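PDB 3C7A: octopine dehydrogenase from Pecten maximus, which catalyses the reversible, NADH-dependent reductive condensation of L-arginine with pyruvate to give D-octopine. Local coordinates for residues F200-I205 against S270-I275; G218-W223 against E230-Y235; K254-A259 against K338-A343; V307-A312 against F321-L326. All blocks are in the same frame, centred on the assembly; numbering follows the deposited sequence.

Contact 1. Residues F200-I205 against S270-I275; sequences FLEMLI and SDVKDI
E202, on the short helix 200-205, faces D271 and V272 in the loop ahead of helix 275-282, within the alpha-helical domain of octopine dehydrogenase. With CG anti to the backbone N (chi1 176°), the glutamate reaches out to the loop until its carboxylate lies against the D271 methylene, E202 OE2 standing 3.8 Å from D271 CB. The two carboxylates are turned 70° apart, and E202 OE2 and D271 OD2 stay 4.8 Å apart. Water joins them: water 3 donates to E202 OE2 and D271 OD2, water 2 bridges E202 OE2 to the D271 carbonyl, and water 1 accepts from D271 N and donates to E202 OE1, 2.7 Å away. K198 probably eases the crowding of like charges, its NZ in a salt bridge with D271 OD2 and its backbone N bonded to E202 OE1. An alanine in place of E202 would take away one end of all three water bridges and is likely to leave D271 less firmly tied to the helix. V272 runs antiparallel past E202, CG2 lying 4.2 Å from E202 CG. The side chains of V272 and I205 cross at about a right angle, V272 CG1 lying 3.6 Å from I205 CD1.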
# COMPACT_ATOMS: atom_id res chain seq x y z
N PHE A 200 -11.40 -5.20 -7.79
CA PHE A 200 -10.10 -4.54 -7.61
C PHE A 200 -10.17 -3.01 -7.51
O PHE A 200 -9.29 -2.38 -6.91
CB PHE A 200 -9.07 -5.00 -8.67
CG PHE A 200 -9.15 -4.26 -9.99
CD1 PHE A 200 -10.06 -4.64 -10.97
CD2 PHE A 200 -8.28 -3.21 -10.26
CE1 PHE A 200 -10.13 -3.96 -12.19
CE2 PHE A 200 -8.33 -2.53 -11.48
CZ PHE A 200 -9.26 -2.91 -12.44
N LEU A 201 -11.22 -2.42 -8.08
CA LEU A 201 -11.46 -0.97 -7.96
C LEU A 201 -12.07 -0.59 -6.61
O LEU A 201 -11.97 0.56 -6.18
CB LEU A 201 -12.34 -0.46 -9.12
CG LEU A 201 -11.74 -0.36 -10.53
CD1 LEU A 201 -12.81 0.04 -11.54
CD2 LEU A 201 -10.56 0.61 -10.60
N GLU A 202 -12.71 -1.56 -5.96
CA GLU A 202 -13.18 -1.42 -4.57
C GLU A 202 -11.97 -1.23 -3.64
O GLU A 202 -11.96 -0.33 -2.80
CB GLU A 202 -14.00 -2.65 -4.15
CG GLU A 202 -14.45 -2.65 -2.68
CD GLU A 202 -14.73 -4.05 -2.13
OE1 GLU A 202 -15.21 -4.92 -2.89
OE2 GLU A 202 -14.47 -4.28 -0.92
N MET A 203 -10.97 -2.10 -3.80
CA MET A 203 -9.73 -2.06 -3.02
C MET A 203 -8.95 -0.76 -3.25
O MET A 203 -8.36 -0.21 -2.31
CB MET A 203 -8.87 -3.29 -3.35
CG MET A 203 -7.51 -3.39 -2.63
SD MET A 203 -7.58 -3.62 -0.83
CE MET A 203 -8.35 -5.24 -0.70
N LEU A 204 -8.95 -0.27 -4.49
CA LEU A 204 -8.24 0.95 -4.87
C LEU A 204 -8.73 2.19 -4.11
O LEU A 204 -7.92 2.91 -3.52
CB LEU A 204 -8.32 1.17 -6.40
CG LEU A 204 -7.39 2.19 -7.08
CD1 LEU A 204 -7.10 1.78 -8.52
CD2 LEU A 204 -7.94 3.62 -7.03
N ILE A 205 -10.04 2.44 -4.13
CA ILE A 205 -10.57 3.68 -3.55
C ILE A 205 -10.79 3.65 -2.03
O ILE A 205 -10.80 4.70 -1.38
CB ILE A 205 -11.83 4.23 -4.30
CG1 ILE A 205 -13.12 3.62 -3.76
CG2 ILE A 205 -11.69 4.05 -5.82
CD1 ILE A 205 -14.28 4.59 -3.75
N SER A 270 -20.51 -2.51 -4.64
CA SER A 270 -21.46 -2.16 -3.57
C SER A 270 -20.89 -2.15 -2.15
O SER A 270 -21.55 -1.65 -1.23
CB SER A 270 -22.70 -3.07 -3.64
OG SER A 270 -22.35 -4.44 -3.47
N ASP A 271 -19.74 -2.78 -1.90
CA ASP A 271 -19.05 -2.77 -0.60
C ASP A 271 -18.18 -1.49 -0.26
O ASP A 271 -17.57 -1.41 0.76
CB ASP A 271 -18.24 -4.07 -0.38
CG ASP A 271 -19.12 -5.30 0.04
OD1 ASP A 271 -20.31 -5.23 0.01
OD2 ASP A 271 -18.59 -6.34 0.39
N VAL A 272 -18.12 -0.54 -1.18
CA VAL A 272 -17.64 0.81 -0.89
C VAL A 272 -18.56 1.57 0.10
O VAL A 272 -19.71 1.79 -0.19
CB VAL A 272 -17.41 1.65 -2.20
CG1 VAL A 272 -17.04 3.11 -1.90
CG2 VAL A 272 -16.37 1.02 -3.17
N LYS A 273 -18.00 1.97 1.25
CA LYS A 273 -18.74 2.55 2.41
C LYS A 273 -18.31 3.92 3.04
O LYS A 273 -17.22 4.39 2.83
CB LYS A 273 -18.96 1.51 3.49
CG LYS A 273 -17.72 1.01 4.20
CD LYS A 273 -18.03 -0.20 5.13
CE LYS A 273 -17.89 -1.51 4.48
NZ LYS A 273 -17.91 -2.68 5.31
N ASP A 274 -19.21 4.55 3.80
CA ASP A 274 -18.87 5.78 4.52
C ASP A 274 -17.74 5.53 5.52
O ASP A 274 -17.66 4.44 6.12
CB ASP A 274 -20.09 6.32 5.29
CG ASP A 274 -21.27 6.64 4.38
OD1 ASP A 274 -21.16 7.57 3.55
OD2 ASP A 274 -22.32 5.98 4.51
N ILE A 275 -16.88 6.52 5.71
CA ILE A 275 -15.76 6.43 6.67
C ILE A 275 -16.24 6.36 8.14
O ILE A 275 -15.59 5.72 8.97
CB ILE A 275 -14.70 7.56 6.45
CG1 ILE A 275 -13.41 7.27 7.24
CG2 ILE A 275 -15.28 8.96 6.74
CD1 ILE A 275 -12.18 8.01 6.74
O HOH W 1 -17.66 -4.11 -3.77
O HOH W 2 -15.17 -2.47 1.72
O HOH W 3 -15.57 -6.54 0.28

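Contact 2. Residues G218-W223 against E230-Y235; sequences GRWGSW and EAPLFY
R219 and W220 together offer P232 a two-part surface, and the proline addresses both through one atom, CG. Across the contact R219 NE lies 4.3 Å from P232 CG, and W220 CZ2 lies 4.4 Å from that same P232 CG; the approach is oblique to the guanidinium and to the indole. The two helix residues are themselves packed flat. R219 carries its CG anti to the backbone N (chi1 -178°), which sets that methylene over the centre of the W220 ring, 3.7 Å above its plane, while W220 CZ3 lies 4.0 Å off one face of the R219 guanidinium, toward its rim. Arginine and tryptophan thus form a layered pair in segment 218-223, with the proline ring resting against it. No hydrogen bond spans the contact, and the approaches are loose van der Waals ones. W223 stands nearly perpendicular to W220, which brings CE3 to one W223 ring face, near its rim. Outside the two segments H308 meets W220 edge-to-face, and W220 and W223 both touch P319 of strand 316-319. The contact therefore closes the connection from helix 211-220 to helix 240-263, beside the hairpin of strands 310-313 and 316-319.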
# COMPACT_ATOMS: atom_id res chain seq x y z
N GLY A 218 -5.34 21.02 8.09
CA GLY A 218 -6.20 21.54 9.16
C GLY A 218 -5.47 22.35 10.22
O GLY A 218 -6.05 23.28 10.80
N ARG A 219 -4.21 22.00 10.47
CA ARG A 219 -3.42 22.64 11.53
C ARG A 219 -2.47 23.73 11.03
O ARG A 219 -2.31 24.77 11.69
CB ARG A 219 -2.65 21.57 12.33
CG ARG A 219 -1.80 22.08 13.50
CD ARG A 219 -2.66 22.61 14.65
NE ARG A 219 -1.84 23.16 15.73
CZ ARG A 219 -1.42 24.43 15.80
NH1 ARG A 219 -1.73 25.30 14.85
NH2 ARG A 219 -0.68 24.82 16.83
N TRP A 220 -1.85 23.51 9.87
CA TRP A 220 -0.84 24.44 9.34
C TRP A 220 -1.26 25.18 8.07
O TRP A 220 -0.45 25.87 7.44
CB TRP A 220 0.49 23.71 9.10
CG TRP A 220 0.95 22.84 10.25
CD1 TRP A 220 1.01 21.48 10.27
CD2 TRP A 220 1.41 23.28 11.54
NE1 TRP A 220 1.48 21.04 11.49
CE2 TRP A 220 1.73 22.13 12.28
CE3 TRP A 220 1.58 24.54 12.13
CZ2 TRP A 220 2.22 22.19 13.60
CZ3 TRP A 220 2.07 24.61 13.43
CH2 TRP A 220 2.38 23.44 14.15
N GLY A 221 -2.54 25.06 7.71
CA GLY A 221 -3.08 25.63 6.47
C GLY A 221 -2.85 27.12 6.26
O GLY A 221 -2.44 27.55 5.18
N SER A 222 -3.13 27.91 7.30
CA SER A 222 -2.93 29.36 7.25
C SER A 222 -1.97 29.82 8.35
O SER A 222 -2.29 30.72 9.14
CB SER A 222 -4.27 30.09 7.35
OG SER A 222 -4.92 29.81 8.58
N TRP A 223 -0.79 29.19 8.39
CA TRP A 223 0.22 29.47 9.42
C TRP A 223 0.93 30.80 9.17
O TRP A 223 1.37 31.08 8.05
CB TRP A 223 1.23 28.31 9.47
CG TRP A 223 2.23 28.40 10.60
CD1 TRP A 223 1.96 28.65 11.92
CD2 TRP A 223 3.65 28.21 10.50
NE1 TRP A 223 3.13 28.64 12.64
CE2 TRP A 223 4.18 28.37 11.80
CE3 TRP A 223 4.52 27.93 9.44
CZ2 TRP A 223 5.55 28.26 12.07
CZ3 TRP A 223 5.88 27.81 9.71
CH2 TRP A 223 6.38 27.98 11.02
N GLU A 230 5.64 23.33 22.29
CA GLU A 230 5.96 21.90 22.08
C GLU A 230 5.13 21.27 20.95
O GLU A 230 4.26 21.92 20.37
CB GLU A 230 5.80 21.11 23.39
CG GLU A 230 4.38 21.04 23.94
CD GLU A 230 4.26 20.16 25.18
OE1 GLU A 230 4.93 19.11 25.24
OE2 GLU A 230 3.48 20.52 26.09
N ALA A 231 5.41 20.00 20.66
CA ALA A 231 4.70 19.26 19.61
C ALA A 231 3.25 18.94 19.99
O ALA A 231 3.01 18.28 21.01
CB ALA A 231 5.46 17.98 19.26
N PRO A 232 2.28 19.42 19.18
CA PRO A 232 0.86 19.18 19.44
C PRO A 232 0.38 17.79 18.99
O PRO A 232 1.02 17.16 18.15
CB PRO A 232 0.17 20.28 18.64
CG PRO A 232 1.09 20.54 17.50
CD PRO A 232 2.49 20.23 17.97
N LEU A 233 -0.87 17.39 19.64
CA LEU A 233 -1.38 16.07 19.30
C LEU A 233 -1.74 15.98 17.82
O LEU A 233 -1.99 16.99 17.17
CB LEU A 233 -2.60 15.73 20.16
CG LEU A 233 -2.34 15.50 21.65
CD1 LEU A 233 -3.58 15.81 22.48
CD2 LEU A 233 -1.88 14.07 21.89
N PHE A 234 -1.80 14.65 17.31
CA PHE A 234 -1.88 14.48 15.86
C PHE A 234 -3.29 14.09 15.44
O PHE A 234 -4.15 14.94 15.21
CB PHE A 234 -0.87 13.44 15.38
CG PHE A 234 -0.88 13.23 13.89
CD1 PHE A 234 -0.26 14.14 13.05
CD2 PHE A 234 -1.51 12.13 13.34
CE1 PHE A 234 -0.26 13.94 11.68
CE2 PHE A 234 -1.52 11.93 11.97
CZ PHE A 234 -0.89 12.84 11.14
N TYR A 235 -3.93 12.92 15.68
CA TYR A 235 -5.33 12.53 15.45
C TYR A 235 -6.30 13.18 16.45
O TYR A 235 -7.40 13.60 16.08
CB TYR A 235 -5.50 11.01 15.49
CG TYR A 235 -4.69 10.23 14.48
CD1 TYR A 235 -3.53 9.55 14.85
CD2 TYR A 235 -5.09 10.15 13.14
CE1 TYR A 235 -2.78 8.82 13.93
CE2 TYR A 235 -4.35 9.42 12.20
CZ TYR A 235 -3.20 8.76 12.61
OH TYR A 235 -2.45 8.05 11.69

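Contact 3. Residues K254-A259 against K338-A343; sequences KDVANA and KGVAIA
The helical bond from I342 N to K338 O, 3.1 Å long, closes the turn from which V340 and A341 meet V256 of helix 240-263. Its counterpart on the other helix runs from N258 N to K254 O at 3.2 Å and spans V256 in the same way. These bonds lie inside each helix; none crosses between them. What crosses is hydrocarbon. The CB of V256 points toward helix 330-344, and its two methyls are shared out between neighbouring residues there: CG1 lies 4.5 Å from V340 CG1, and CG2 lies 4.4 Å from A341 CB. In V256 CG1 is anti to the backbone N (chi1 177°), a relaxed staggered arrangement that turns both methyls to the partner helix. V340 likewise points its CB toward the helix of V256, so two valines meet methyl to methyl while A341 presents its single carbon. The backbones come closest at V256 and A341, with CA atoms 6.4 Å apart, a separation in keeping with the small alanine. Around the pair, K338 forms a salt bridge with D352, and A259 touches V346. All three touching residues are buried, yet their approaches are at the long end of van der Waals contact. With no polar atom shared between the helices, the contact rests on dispersion and the hydrophobic effect, which join two helices of the alpha-helical domain without imposing the directional demands of a hydrogen bond.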
# COMPACT_ATOMS: atom_id res chain seq x y z
N LYS A 254 -18.01 7.95 -2.94
CA LYS A 254 -19.27 7.26 -3.26
C LYS A 254 -19.84 7.66 -4.62
O LYS A 254 -20.36 6.81 -5.35
CB LYS A 254 -20.31 7.49 -2.16
CG LYS A 254 -20.12 6.59 -0.94
CD LYS A 254 -20.76 7.16 0.33
CE LYS A 254 -22.27 6.89 0.40
NZ LYS A 254 -23.07 7.97 -0.26
N ASP A 255 -19.73 8.95 -4.97
CA ASP A 255 -20.18 9.47 -6.26
C ASP A 255 -19.49 8.78 -7.45
O ASP A 255 -20.13 8.50 -8.47
CB ASP A 255 -19.96 10.99 -6.35
CG ASP A 255 -20.89 11.78 -5.43
OD1 ASP A 255 -21.99 11.29 -5.09
OD2 ASP A 255 -20.52 12.92 -5.07
N VAL A 256 -18.19 8.52 -7.30
CA VAL A 256 -17.39 7.87 -8.35
C VAL A 256 -17.80 6.40 -8.56
O VAL A 256 -17.93 5.95 -9.70
CB VAL A 256 -15.86 7.99 -8.06
CG1 VAL A 256 -15.04 7.25 -9.11
CG2 VAL A 256 -15.44 9.45 -8.00
N ALA A 257 -18.01 5.69 -7.45
CA ALA A 257 -18.40 4.27 -7.49
C ALA A 257 -19.76 4.04 -8.16
O ALA A 257 -19.91 3.09 -8.94
CB ALA A 257 -18.38 3.68 -6.09
N ASN A 258 -20.73 4.90 -7.86
CA ASN A 258 -22.08 4.81 -8.43
C ASN A 258 -22.12 5.06 -9.94
O ASN A 258 -22.94 4.48 -10.65
CB ASN A 258 -23.05 5.76 -7.72
CG ASN A 258 -23.47 5.26 -6.34
OD1 ASN A 258 -23.51 4.06 -6.08
ND2 ASN A 258 -23.80 6.20 -5.45
N ALA A 259 -21.24 5.94 -10.42
CA ALA A 259 -21.16 6.28 -11.84
C ALA A 259 -20.59 5.15 -12.70
O ALA A 259 -21.01 4.98 -13.85
CB ALA A 259 -20.34 7.56 -12.03
N LYS A 338 -7.69 10.63 -8.95
CA LYS A 338 -8.11 11.73 -9.83
C LYS A 338 -8.24 11.29 -11.30
O LYS A 338 -9.18 11.69 -11.99
CB LYS A 338 -7.15 12.93 -9.69
CG LYS A 338 -7.41 14.13 -10.61
CD LYS A 338 -8.72 14.85 -10.30
CE LYS A 338 -8.91 16.07 -11.19
NZ LYS A 338 -10.22 16.75 -10.97
N GLY A 339 -7.31 10.46 -11.76
CA GLY A 339 -7.35 9.90 -13.12
C GLY A 339 -8.59 9.07 -13.42
O GLY A 339 -9.14 9.15 -14.52
N VAL A 340 -9.01 8.28 -12.43
CA VAL A 340 -10.22 7.45 -12.54
C VAL A 340 -11.48 8.33 -12.61
O VAL A 340 -12.39 8.04 -13.39
CB VAL A 340 -10.32 6.43 -11.36
CG1 VAL A 340 -11.60 5.60 -11.45
CG2 VAL A 340 -9.10 5.51 -11.33
N ALA A 341 -11.51 9.39 -11.81
CA ALA A 341 -12.63 10.33 -11.77
C ALA A 341 -12.84 11.07 -13.10
O ALA A 341 -13.98 11.28 -13.52
CB ALA A 341 -12.47 11.32 -10.62
N ILE A 342 -11.74 11.47 -13.74
CA ILE A 342 -11.77 12.15 -15.04
C ILE A 342 -12.40 11.27 -16.12
O ILE A 342 -13.24 11.74 -16.90
CB ILE A 342 -10.35 12.64 -15.48
CG1 ILE A 342 -9.87 13.78 -14.56
CG2 ILE A 342 -10.35 13.11 -16.94
CD1 ILE A 342 -8.41 14.17 -14.76
N ALA A 343 -12.01 10.00 -16.15
CA ALA A 343 -12.54 9.03 -17.11
C ALA A 343 -14.05 8.76 -16.93
O ALA A 343 -14.74 8.43 -17.90
CB ALA A 343 -11.76 7.72 -17.03

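Contact 4. Residues V307-A312 against F321-L326; sequences VHPVKA and FGNRYL
P309, just before strand 310-313, is the point where its segment comes nearest to 321-326, its CA lying 7.9 Å from that of F321, and the irregular second segment bends at G322, whose positive phi suits glycine, to bring N323 and Y325 back toward the proline. P309 directs its CB toward segment 321-326 and touches both residues with CG. N323 meets it at about a right angle, ND2 standing 4.0 Å from P309 CG, so a polar amide nitrogen packs against carbon with no hydrogen bond between them. The asparagine is far from a staggered rotamer: its CG nearly eclipses the backbone N (chi1 19°), an unfavourable torsion that carries the amide to the proline. The same P309 CG also comes obliquely to the Y325 ring, 4.4 Å from Y325 CE1. Water completes the joint. Water 4 lies 3.2 Å from Y325 OH and donates a weak bond to the V307 carbonyl; water 5 accepts from F321 N and, weakly, from K311 NZ. These links, like the van der Waals touches, are long. Backbone bonds of P309 with D320 and of K311 with A318 pair the first segment with strand 316-319 and the residue after it, making the hairpin. The loop that follows this hairpin belongs to the active-site region: R324 binds NAD(+), and Y325 stacks edge-to-face on H212, the active-site histidine that also binds pyruvate.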
# COMPACT_ATOMS: atom_id res chain seq x y z
N VAL A 307 1.89 12.45 18.26
CA VAL A 307 2.11 13.88 17.95
C VAL A 307 2.68 14.16 16.54
O VAL A 307 3.12 13.24 15.85
CB VAL A 307 3.03 14.57 19.01
CG1 VAL A 307 2.33 14.66 20.37
CG2 VAL A 307 4.38 13.86 19.12
N HIS A 308 2.66 15.43 16.15
CA HIS A 308 3.23 15.92 14.89
C HIS A 308 4.77 15.84 14.85
O HIS A 308 5.41 15.90 15.90
CB HIS A 308 2.81 17.38 14.66
CG HIS A 308 1.45 17.55 14.06
ND1 HIS A 308 0.31 17.63 14.83
CD2 HIS A 308 1.05 17.68 12.78
CE1 HIS A 308 -0.74 17.78 14.04
NE2 HIS A 308 -0.32 17.82 12.79
N PRO A 309 5.36 15.70 13.65
CA PRO A 309 6.81 15.83 13.50
C PRO A 309 7.27 17.30 13.48
O PRO A 309 6.72 18.11 12.73
CB PRO A 309 7.09 15.16 12.15
CG PRO A 309 5.83 15.31 11.38
CD PRO A 309 4.69 15.38 12.36
N VAL A 310 8.27 17.62 14.31
CA VAL A 310 8.75 19.01 14.48
C VAL A 310 10.29 19.14 14.49
O VAL A 310 11.00 18.13 14.55
CB VAL A 310 8.17 19.68 15.77
CG1 VAL A 310 6.66 19.86 15.67
CG2 VAL A 310 8.55 18.89 17.03
N LYS A 311 10.78 20.38 14.44
CA LYS A 311 12.22 20.69 14.52
C LYS A 311 12.49 22.01 15.28
O LYS A 311 11.61 22.86 15.40
CB LYS A 311 12.86 20.72 13.13
CG LYS A 311 12.34 21.80 12.19
CD LYS A 311 12.97 21.69 10.81
CE LYS A 311 12.40 22.74 9.86
NZ LYS A 311 12.98 22.63 8.49
N ALA A 312 13.73 22.17 15.76
CA ALA A 312 14.11 23.29 16.63
C ALA A 312 14.37 24.61 15.90
O ALA A 312 15.13 24.65 14.93
CB ALA A 312 15.31 22.91 17.49
N PHE A 321 8.36 19.33 7.49
CA PHE A 321 7.90 18.71 6.25
C PHE A 321 9.05 17.92 5.62
O PHE A 321 10.16 17.88 6.16
CB PHE A 321 7.36 19.76 5.27
CG PHE A 321 6.13 20.47 5.76
CD1 PHE A 321 6.21 21.76 6.29
CD2 PHE A 321 4.88 19.85 5.70
CE1 PHE A 321 5.07 22.42 6.74
CE2 PHE A 321 3.74 20.51 6.15
CZ PHE A 321 3.83 21.79 6.68
N GLY A 322 8.77 17.23 4.54
CA GLY A 322 9.71 16.29 3.98
C GLY A 322 10.06 15.01 4.74
O GLY A 322 11.13 14.86 5.26
N ASN A 323 9.13 14.11 4.79
CA ASN A 323 9.36 12.77 5.24
C ASN A 323 8.63 12.06 4.16
O ASN A 323 8.99 12.24 3.03
CB ASN A 323 8.74 12.55 6.62
CG ASN A 323 7.70 13.55 6.95
OD1 ASN A 323 6.91 13.90 6.14
ND2 ASN A 323 7.74 14.06 8.14
N ARG A 324 7.60 11.29 4.48
CA ARG A 324 6.92 10.46 3.51
C ARG A 324 5.40 10.54 3.51
O ARG A 324 4.74 9.93 2.68
CB ARG A 324 7.42 9.01 3.57
CG ARG A 324 8.83 8.78 3.03
CD ARG A 324 9.25 7.33 3.04
NE ARG A 324 10.60 7.14 2.54
CZ ARG A 324 11.26 6.00 2.66
NH1 ARG A 324 12.49 5.87 2.23
NH2 ARG A 324 10.69 4.99 3.24
N TYR A 325 4.86 11.34 4.42
CA TYR A 325 3.41 11.58 4.47
C TYR A 325 2.85 12.15 3.17
O TYR A 325 1.69 11.91 2.83
CB TYR A 325 3.05 12.52 5.63
CG TYR A 325 3.12 11.92 7.02
CD1 TYR A 325 3.99 12.43 7.98
CD2 TYR A 325 2.31 10.84 7.38
CE1 TYR A 325 4.06 11.89 9.26
CE2 TYR A 325 2.37 10.29 8.66
CZ TYR A 325 3.25 10.82 9.60
OH TYR A 325 3.32 10.28 10.87
N LEU A 326 3.68 12.91 2.45
CA LEU A 326 3.26 13.55 1.20
C LEU A 326 3.99 13.02 -0.04
O LEU A 326 3.41 12.98 -1.13
CB LEU A 326 3.42 15.08 1.29
CG LEU A 326 2.63 15.86 2.35
CD1 LEU A 326 3.11 17.31 2.41
CD2 LEU A 326 1.12 15.82 2.10
O HOH W 4 4.67 11.97 13.19
O HOH W 5 10.09 22.03 6.93

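How the contacts relate
All four contacts lie in the alpha-helical domain, yet they differ in depth and chemistry. Contact 3 is buried and wholly apolar, helix against helix; contacts 1 and 4 lie at the surface and recruit water, around carboxylates in the former and through longer bonds in the latter. Contact 2, partly buried, sets a proline against an arginine-tryptophan pair without any bond. They fall into two clusters. Contacts 1 and 3, centres 12 Å apart, meet where D274 packs on K254, and their segments alternate along the chain. Contacts 2 and 4, centres 11 Å apart, are joined by H308, whose N probably hydrogen-bonds to P232 O. About 30 Å separates the centres of the two clusters' contacts.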